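Long-range contact in dipicolinate synthase subunit A (Bacillus halodurans, PDB 3D4O), which probably acts as the NAD(P)-dependent oxidoreductase subunit of the enzyme that makes dipicolinate, the compound bacilli store in their spores: residues 59-73 against 95-109. Sequence-based numbering, arbitrary orientation.
With EDO (1,2-ethanediol), chain M.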
ATOM      1  N   VAL C  59      20.398  -5.892 -36.701  1.00 39.58           N
ATOM      2  CA  VAL C  59      20.093  -5.397 -35.356  1.00 39.01           C
ATOM      3  C   VAL C  59      21.305  -4.871 -34.607  1.00 39.66           C
ATOM      4  O   VAL C  59      22.262  -5.604 -34.356  1.00 41.91           O
ATOM      5  CB  VAL C  59      19.462  -6.531 -34.543  1.00 38.20           C
ATOM      6  CG1 VAL C  59      19.330  -6.148 -33.108  1.00 36.17           C
ATOM      7  CG2 VAL C  59      18.116  -6.942 -35.194  1.00 38.24           C
ATOM      8  N   ASP C  60      21.258  -3.598 -34.245  1.00 38.81           N
ATOM      9  CA  ASP C  60      22.382  -2.965 -33.540  1.00 38.63           C
ATOM     10  C   ASP C  60      22.264  -3.204 -32.043  1.00 38.18           C
ATOM     11  O   ASP C  60      23.224  -3.027 -31.280  1.00 38.12           O
ATOM     12  CB  ASP C  60      22.439  -1.446 -33.767  1.00 39.38           C
ATOM     13  CG  ASP C  60      22.482  -1.053 -35.245  1.00 38.78           C
ATOM     14  OD1 ASP C  60      23.580  -0.859 -35.795  1.00 42.81           O
ATOM     15  OD2 ASP C  60      21.410  -0.912 -35.853  1.00 38.75           O
ATOM     16  N   ALA C  61      21.068  -3.587 -31.618  1.00 36.99           N
ATOM     17  CA  ALA C  61      20.835  -3.780 -30.190  1.00 36.57           C
ATOM     18  C   ALA C  61      19.572  -4.521 -29.823  1.00 36.84           C
ATOM     19  O   ALA C  61      18.511  -4.359 -30.420  1.00 36.33           O
ATOM     20  CB  ALA C  61      20.869  -2.443 -29.468  1.00 35.54           C
ATOM     21  N   ILE C  62      19.737  -5.325 -28.781  1.00 36.82           N
ATOM     22  CA  ILE C  62      18.668  -6.125 -28.222  1.00 36.24           C
ATOM     23  C   ILE C  62      18.338  -5.649 -26.828  1.00 36.31           C
ATOM     24  O   ILE C  62      19.182  -5.652 -25.954  1.00 37.66           O
ATOM     25  CB  ILE C  62      19.065  -7.601 -28.192  1.00 36.77           C
ATOM     26  CG1 ILE C  62      19.409  -8.056 -29.618  1.00 33.14           C
ATOM     27  CG2 ILE C  62      17.957  -8.448 -27.535  1.00 36.10           C
ATOM     28  CD1 ILE C  62      19.705  -9.533 -29.742  1.00 34.86           C
ATOM     29  N   LEU C  63      17.091  -5.233 -26.647  1.00 35.80           N
ATOM     30  CA  LEU C  63      16.607  -4.728 -25.367  1.00 35.63           C
ATOM     31  C   LEU C  63      15.679  -5.714 -24.725  1.00 35.63           C
ATOM     32  O   LEU C  63      14.569  -5.984 -25.198  1.00 34.47           O
ATOM     33  CB  LEU C  63      15.902  -3.363 -25.514  1.00 36.01           C
ATOM     34  CG  LEU C  63      16.707  -2.052 -25.618  1.00 35.95           C
ATOM     35  CD1 LEU C  63      17.931  -2.153 -26.499  1.00 31.50           C
ATOM     36  CD2 LEU C  63      15.810  -0.897 -26.098  1.00 34.52           C
ATOM     37  N   LEU C  64      16.176  -6.246 -23.620  1.00 35.56           N
ATOM     38  CA  LEU C  64      15.423  -7.185 -22.817  1.00 35.76           C
ATOM     39  C   LEU C  64      14.809  -6.480 -21.624  1.00 35.81           C
ATOM     40  O   LEU C  64      15.233  -5.378 -21.251  1.00 35.24           O
ATOM     41  CB  LEU C  64      16.325  -8.318 -22.329  1.00 36.73           C
ATOM     42  CG  LEU C  64      17.045  -9.152 -23.382  1.00 36.27           C
ATOM     43  CD1 LEU C  64      17.808 -10.268 -22.740  1.00 36.01           C
ATOM     44  CD2 LEU C  64      16.018  -9.694 -24.379  1.00 35.47           C
ATOM     45  N   PRO C  65      13.800  -7.102 -21.009  1.00 35.94           N
ATOM     46  CA  PRO C  65      13.237  -6.495 -19.828  1.00 36.52           C
ATOM     47  C   PRO C  65      14.260  -6.376 -18.724  1.00 37.61           C
ATOM     48  O   PRO C  65      15.359  -6.914 -18.821  1.00 37.21           O
ATOM     49  CB  PRO C  65      12.157  -7.504 -19.386  1.00 37.25           C
ATOM     50  CG  PRO C  65      11.897  -8.338 -20.555  1.00 34.86           C
ATOM     51  CD  PRO C  65      13.144  -8.374 -21.338  1.00 36.17           C
ATOM     52  N   ILE C  66      13.879  -5.691 -17.656  1.00 37.84           N
ATOM     53  CA  ILE C  66      14.783  -5.535 -16.518  1.00 37.53           C
ATOM     54  C   ILE C  66      15.161  -6.904 -15.979  1.00 38.26           C
ATOM     55  O   ILE C  66      16.292  -7.138 -15.575  1.00 38.75           O
ATOM     56  CB  ILE C  66      14.170  -4.637 -15.419  1.00 38.40           C
ATOM     57  CG1 ILE C  66      14.258  -3.168 -15.849  1.00 34.28           C
ATOM     58  CG2 ILE C  66      14.857  -4.826 -14.106  1.00 35.40           C
ATOM     59  CD1 ILE C  66      15.662  -2.662 -16.115  1.00 34.09           C
ATOM     60  N   SER C  67      14.209  -7.823 -16.032  1.00 38.51           N
ATOM     61  CA  SER C  67      14.411  -9.201 -15.509  1.00 37.48           C
ATOM     62  C   SER C  67      15.285 -10.067 -16.409  1.00 38.98           C
ATOM     63  O   SER C  67      15.700 -11.146 -16.020  1.00 41.03           O
ATOM     64  CB  SER C  67      13.061  -9.896 -15.335  1.00 37.57           C
ATOM     65  OG  SER C  67      12.302  -9.869 -16.549  1.00 35.66           O
ATOM     66  N   GLY C  68      15.585  -9.582 -17.604  1.00 38.05           N
ATOM     67  CA  GLY C  68      16.367 -10.359 -18.574  1.00 38.83           C
ATOM     68  C   GLY C  68      15.546 -11.510 -19.137  1.00 40.07           C
ATOM     69  O   GLY C  68      14.462 -11.307 -19.694  1.00 39.32           O
ATOM     70  N   THR C  69      16.113 -12.715 -19.039  1.00 41.47           N
ATOM     71  CA  THR C  69      15.422 -13.967 -19.424  1.00 40.58           C
ATOM     72  C   THR C  69      15.445 -14.878 -18.214  1.00 41.60           C
ATOM     73  O   THR C  69      16.044 -14.548 -17.199  1.00 42.55           O
ATOM     74  CB  THR C  69      16.117 -14.761 -20.571  1.00 40.70           C
ATOM     75  OG1 THR C  69      17.369 -15.268 -20.114  1.00 39.29           O
ATOM     76  CG2 THR C  69      16.347 -13.921 -21.799  1.00 38.45           C
ATOM     77  N   ASN C  70      14.777 -16.015 -18.290  1.00 43.39           N
ATOM     78  CA  ASN C  70      14.906 -16.989 -17.193  1.00 44.07           C
ATOM     79  C   ASN C  70      16.004 -17.934 -17.604  1.00 44.81           C
ATOM     80  O   ASN C  70      16.632 -17.749 -18.651  1.00 46.02           O
ATOM     81  CB  ASN C  70      13.612 -17.722 -16.830  1.00 43.85           C
ATOM     82  CG  ASN C  70      13.140 -18.715 -17.876  1.00 40.99           C
ATOM     83  OD1 ASN C  70      13.743 -18.914 -18.931  1.00 42.32           O
ATOM     84  ND2 ASN C  70      12.028 -19.346 -17.574  1.00 42.47           N
ATOM     85  N   GLU C  71      16.203 -18.982 -16.823  1.00 46.24           N
ATOM     86  CA  GLU C  71      17.323 -19.912 -17.081  1.00 45.74           C
ATOM     87  C   GLU C  71      17.156 -20.704 -18.350  1.00 44.76           C
ATOM     88  O   GLU C  71      18.084 -21.378 -18.790  1.00 46.18           O
ATOM     89  CB  GLU C  71      17.558 -20.846 -15.899  1.00 46.44           C
ATOM     90  CG  GLU C  71      18.024 -20.110 -14.634  1.00 49.19           C
ATOM     91  CD  GLU C  71      19.367 -19.391 -14.821  1.00 52.88           C
ATOM     92  OE1 GLU C  71      20.032 -19.620 -15.860  1.00 55.18           O
ATOM     93  OE2 GLU C  71      19.765 -18.600 -13.931  1.00 50.41           O
ATOM     94  N   ALA C  72      15.976 -20.601 -18.950  1.00 43.81           N
ATOM     95  CA  ALA C  72      15.668 -21.337 -20.189  1.00 43.42           C
ATOM     96  C   ALA C  72      15.644 -20.397 -21.381  1.00 42.93           C
ATOM     97  O   ALA C  72      15.366 -20.787 -22.498  1.00 43.05           O
ATOM     98  CB  ALA C  72      14.345 -22.063 -20.051  1.00 43.67           C
ATOM     99  N   GLY C  73      15.938 -19.142 -21.100  1.00 43.06           N
ATOM    100  CA  GLY C  73      16.028 -18.107 -22.125  1.00 41.94           C
ATOM    101  C   GLY C  73      14.706 -17.481 -22.438  1.00 41.63           C
ATOM    102  O   GLY C  73      14.582 -16.742 -23.410  1.00 41.99           O
ATOM    103  N   PRO C  95      25.033  -8.573 -35.758  1.00 41.25           N
ATOM    104  CA  PRO C  95      26.337  -8.064 -36.132  1.00 41.00           C
ATOM    105  C   PRO C  95      27.243  -8.036 -34.932  1.00 40.74           C
ATOM    106  O   PRO C  95      26.786  -8.043 -33.785  1.00 41.85           O
ATOM    107  CB  PRO C  95      26.052  -6.638 -36.616  1.00 41.62           C
ATOM    108  CG  PRO C  95      24.585  -6.553 -36.811  1.00 41.78           C
ATOM    109  CD  PRO C  95      23.983  -7.553 -35.896  1.00 41.47           C
ATOM    110  N   ASN C  96      28.532  -8.020 -35.218  1.00 41.29           N
ATOM    111  CA  ASN C  96      29.569  -8.051 -34.181  1.00 41.12           C
ATOM    112  C   ASN C  96      29.357  -7.003 -33.110  1.00 39.92           C
ATOM    113  O   ASN C  96      29.561  -7.253 -31.926  1.00 41.22           O
ATOM    114  CB  ASN C  96      30.964  -7.869 -34.814  1.00 41.24           C
ATOM    115  N   HIS C  97      28.940  -5.830 -33.553  1.00 39.10           N
ATOM    116  CA  HIS C  97      28.770  -4.654 -32.666  1.00 39.41           C
ATOM    117  C   HIS C  97      27.479  -4.658 -31.870  1.00 38.82           C
ATOM    118  O   HIS C  97      27.297  -3.832 -30.989  1.00 38.97           O
ATOM    119  CB  HIS C  97      28.861  -3.339 -33.448  1.00 39.24           C
ATOM    120  CG  HIS C  97      27.841  -3.222 -34.525  1.00 37.82           C
ATOM    121  ND1 HIS C  97      26.569  -2.747 -34.295  1.00 39.23           N
ATOM    122  CD2 HIS C  97      27.892  -3.558 -35.830  1.00 34.40           C
ATOM    123  CE1 HIS C  97      25.885  -2.783 -35.425  1.00 38.05           C
ATOM    124  NE2 HIS C  97      26.663  -3.277 -36.370  1.00 37.70           N
ATOM    125  N   CYS C  98      26.604  -5.606 -32.155  1.00 39.16           N
ATOM    126  CA  CYS C  98      25.306  -5.672 -31.450  1.00 38.47           C
ATOM    127  C   CYS C  98      25.491  -5.814 -29.959  1.00 37.90           C
ATOM    128  O   CYS C  98      26.288  -6.606 -29.488  1.00 38.98           O
ATOM    129  CB  CYS C  98      24.424  -6.819 -31.976  1.00 39.30           C
ATOM    130  SG  CYS C  98      22.713  -6.869 -31.242  1.00 42.37           S
ATOM    131  N   VAL C  99      24.729  -5.019 -29.227  1.00 36.74           N
ATOM    132  CA  VAL C  99      24.756  -5.007 -27.763  1.00 36.19           C
ATOM    133  C   VAL C  99      23.388  -5.371 -27.194  1.00 35.18           C
ATOM    134  O   VAL C  99      22.335  -4.951 -27.685  1.00 33.04           O
ATOM    135  CB  VAL C  99      25.200  -3.616 -27.211  1.00 35.13           C
ATOM    136  CG1 VAL C  99      25.169  -3.575 -25.699  1.00 34.86           C
ATOM    137  CG2 VAL C  99      26.576  -3.265 -27.738  1.00 35.61           C
ATOM    138  N   VAL C 100      23.448  -6.177 -26.148  1.00 34.58           N
ATOM    139  CA  VAL C 100      22.267  -6.619 -25.458  1.00 33.75           C
ATOM    140  C   VAL C 100      22.170  -5.836 -24.188  1.00 33.22           C
ATOM    141  O   VAL C 100      23.148  -5.705 -23.461  1.00 32.76           O
ATOM    142  CB  VAL C 100      22.361  -8.097 -25.096  1.00 32.76           C
ATOM    143  CG1 VAL C 100      21.074  -8.529 -24.426  1.00 32.87           C
ATOM    144  CG2 VAL C 100      22.644  -8.911 -26.337  1.00 32.12           C
ATOM    145  N   TYR C 101      20.985  -5.295 -23.944  1.00 33.37           N
ATOM    146  CA  TYR C 101      20.704  -4.509 -22.726  1.00 34.46           C
ATOM    147  C   TYR C 101      19.684  -5.183 -21.832  1.00 35.19           C
ATOM    148  O   TYR C 101      18.612  -5.588 -22.258  1.00 37.50           O
ATOM    149  CB  TYR C 101      20.180  -3.080 -23.060  1.00 34.17           C
ATOM    150  CG  TYR C 101      21.206  -2.162 -23.683  1.00 33.89           C
ATOM    151  CD1 TYR C 101      21.381  -2.117 -25.058  1.00 35.45           C
ATOM    152  CD2 TYR C 101      21.995  -1.322 -22.887  1.00 36.43           C
ATOM    153  CE1 TYR C 101      22.325  -1.277 -25.638  1.00 35.22           C
ATOM    154  CE2 TYR C 101      22.942  -0.483 -23.445  1.00 35.34           C
ATOM    155  CZ  TYR C 101      23.106  -0.467 -24.825  1.00 35.55           C
ATOM    156  OH  TYR C 101      24.028   0.370 -25.402  1.00 36.63           O
ATOM    157  N   SER C 102      20.019  -5.271 -20.567  1.00 35.55           N
ATOM    158  CA  SER C 102      19.101  -5.846 -19.597  1.00 35.84           C
ATOM    159  C   SER C 102      19.130  -5.014 -18.307  1.00 35.85           C
ATOM    160  O   SER C 102      19.810  -3.985 -18.203  1.00 34.93           O
ATOM    161  CB  SER C 102      19.502  -7.303 -19.312  1.00 36.22           C
ATOM    162  OG  SER C 102      18.552  -7.969 -18.505  1.00 37.59           O
ATOM    163  N   GLY C 103      18.370  -5.475 -17.332  1.00 37.36           N
ATOM    164  CA  GLY C 103      18.378  -4.862 -15.996  1.00 38.02           C
ATOM    165  C   GLY C 103      19.427  -5.680 -15.268  1.00 39.55           C
ATOM    166  O   GLY C 103      20.510  -5.197 -14.882  1.00 38.43           O
ATOM    167  N   ILE C 104      19.094  -6.958 -15.162  1.00 41.31           N
ATOM    168  CA  ILE C 104      19.953  -7.972 -14.549  1.00 42.71           C
ATOM    169  C   ILE C 104      20.187  -9.089 -15.522  1.00 43.69           C
ATOM    170  O   ILE C 104      19.645  -9.119 -16.622  1.00 44.46           O
ATOM    171  CB  ILE C 104      19.348  -8.590 -13.245  1.00 43.33           C
ATOM    172  CG1 ILE C 104      18.093  -9.418 -13.522  1.00 46.58           C
ATOM    173  CG2 ILE C 104      19.010  -7.517 -12.202  1.00 41.75           C
ATOM    174  CD1 ILE C 104      17.261  -9.700 -12.244  1.00 42.38           C
ATOM    175  N   SER C 105      21.010 -10.023 -15.097  1.00 44.62           N
ATOM    176  CA  SER C 105      21.273 -11.217 -15.902  1.00 44.96           C
ATOM    177  C   SER C 105      21.174 -12.456 -15.034  1.00 45.40           C
ATOM    178  O   SER C 105      20.668 -12.428 -13.910  1.00 45.70           O
ATOM    179  CB  SER C 105      22.656 -11.173 -16.555  1.00 44.28           C
ATOM    180  OG  SER C 105      22.826 -12.224 -17.517  1.00 43.34           O
ATOM    181  N   ASN C 106      21.630 -13.546 -15.617  1.00 46.31           N
ATOM    182  CA  ASN C 106      21.714 -14.825 -14.929  1.00 46.32           C
ATOM    183  C   ASN C 106      22.708 -15.715 -15.636  1.00 46.53           C
ATOM    184  O   ASN C 106      23.337 -15.313 -16.610  1.00 46.60           O
ATOM    185  CB  ASN C 106      20.367 -15.523 -14.794  1.00 46.13           C
ATOM    186  CG  ASN C 106      19.744 -15.857 -16.111  1.00 47.12           C
ATOM    187  OD1 ASN C 106      20.374 -15.767 -17.162  1.00 51.23           O
ATOM    188  ND2 ASN C 106      18.488 -16.252 -16.069  1.00 52.56           N
ATOM    189  N   THR C 107      22.804 -16.944 -15.170  1.00 46.61           N
ATOM    190  CA  THR C 107      23.805 -17.858 -15.693  1.00 46.82           C
ATOM    191  C   THR C 107      23.539 -18.164 -17.160  1.00 45.37           C
ATOM    192  O   THR C 107      24.448 -18.128 -17.992  1.00 45.34           O
ATOM    193  CB  THR C 107      23.892 -19.145 -14.840  1.00 47.66           C
ATOM    194  OG1 THR C 107      22.602 -19.754 -14.774  1.00 54.98           O
ATOM    195  CG2 THR C 107      24.336 -18.815 -13.412  1.00 47.33           C
ATOM    196  N   TYR C 108      22.275 -18.416 -17.475  1.00 44.50           N
ATOM    197  CA  TYR C 108      21.884 -18.748 -18.858  1.00 43.33           C
ATOM    198  C   TYR C 108      22.224 -17.634 -19.800  1.00 43.27           C
ATOM    199  O   TYR C 108      22.823 -17.834 -20.849  1.00 43.88           O
ATOM    200  CB  TYR C 108      20.379 -18.966 -18.998  1.00 42.78           C
ATOM    201  CG  TYR C 108      19.920 -19.121 -20.449  1.00 42.09           C
ATOM    202  CD1 TYR C 108      19.549 -18.021 -21.216  1.00 42.21           C
ATOM    203  CD2 TYR C 108      19.835 -20.373 -21.041  1.00 38.04           C
ATOM    204  CE1 TYR C 108      19.126 -18.178 -22.542  1.00 40.49           C
ATOM    205  CE2 TYR C 108      19.421 -20.528 -22.347  1.00 38.98           C
ATOM    206  CZ  TYR C 108      19.062 -19.435 -23.090  1.00 40.03           C
ATOM    207  OH  TYR C 108      18.653 -19.622 -24.394  1.00 36.13           O
ATOM    208  N   LEU C 109      21.787 -16.449 -19.413  1.00 42.73           N
ATOM    209  CA  LEU C 109      21.978 -15.272 -20.257  1.00 42.11           C
ATOM    210  C   LEU C 109      23.460 -14.967 -20.375  1.00 42.08           C
ATOM    211  O   LEU C 109      23.963 -14.691 -21.472  1.00 42.25           O
ATOM    212  CB  LEU C 109      21.181 -14.059 -19.730  1.00 40.62           C
ATOM    213  CG  LEU C 109      21.164 -12.853 -20.672  1.00 39.11           C
ATOM    214  CD1 LEU C 109      20.669 -13.322 -22.056  1.00 32.04           C
ATOM    215  CD2 LEU C 109      20.325 -11.711 -20.115  1.00 35.56           C
TER
HETATM  216  C1  EDO M 294      15.737  -2.046 -19.974  1.00 30.87           C
HETATM  217  O1  EDO M 294      15.078  -3.275 -19.633  1.00 39.75           O
HETATM  218  C2  EDO M 294      16.869  -2.268 -20.988  1.00 33.15           C
HETATM  219  O2  EDO M 294      16.371  -3.053 -22.079  1.00 29.18           O
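E71 OE1 grips the first turn of helix 107-116: the carboxylate of a loop residue takes T107 OG1 at 2.8 Å and Y108 N at 3.0 Å. The fold is a Rossmann-like parallel sheet, and the contact joins neighbouring strands 61-63 and 99-102 of one beta-alpha-beta unit, then the loops leaving their C-terminal ends. Y108 N approaches OE1 on its syn lone pair, whereas the threonine hydroxyl comes from above the carboxylate plane. A bend at chi2 (-62°) folds the E71 chain back to the helix start, laying its carboxylate against the amide of N106, planes 26° apart. N106 is the N-cap, its OD1 accepting from L109 N. The Y108 ring, swung anti to its own backbone N (chi1 172°), lies against the turn N70-G73, with G73 N 3.6 Å above the ring plane, over its centre; Y108 OH hydrogen-bonds to L86 O. An alanine in place of Y108 removes ring and hydroxyl, and would probably leave L86 O without this partner and the turn without the ring face it rests on.

Back in the sheet, the hydrogen bonds V99 N to D60 O, I62 N to V99 O, Y101 N to I62 O and L64 N to Y101 O make the parallel ladder. On one face the Y101 ring lies alongside L63, CD1 to CD1 3.7 Å, and meets L289 of helix 274-289. On the face of I62 and V100, L64 CD1 meets L109 CD2 tip to tip at 3.9 Å. At the loop, both hydroxyls of a 1,2-ethanediol, probably from the crystallisation liquor, donate to L64 O, O1 and O2 each at 2.7 Å.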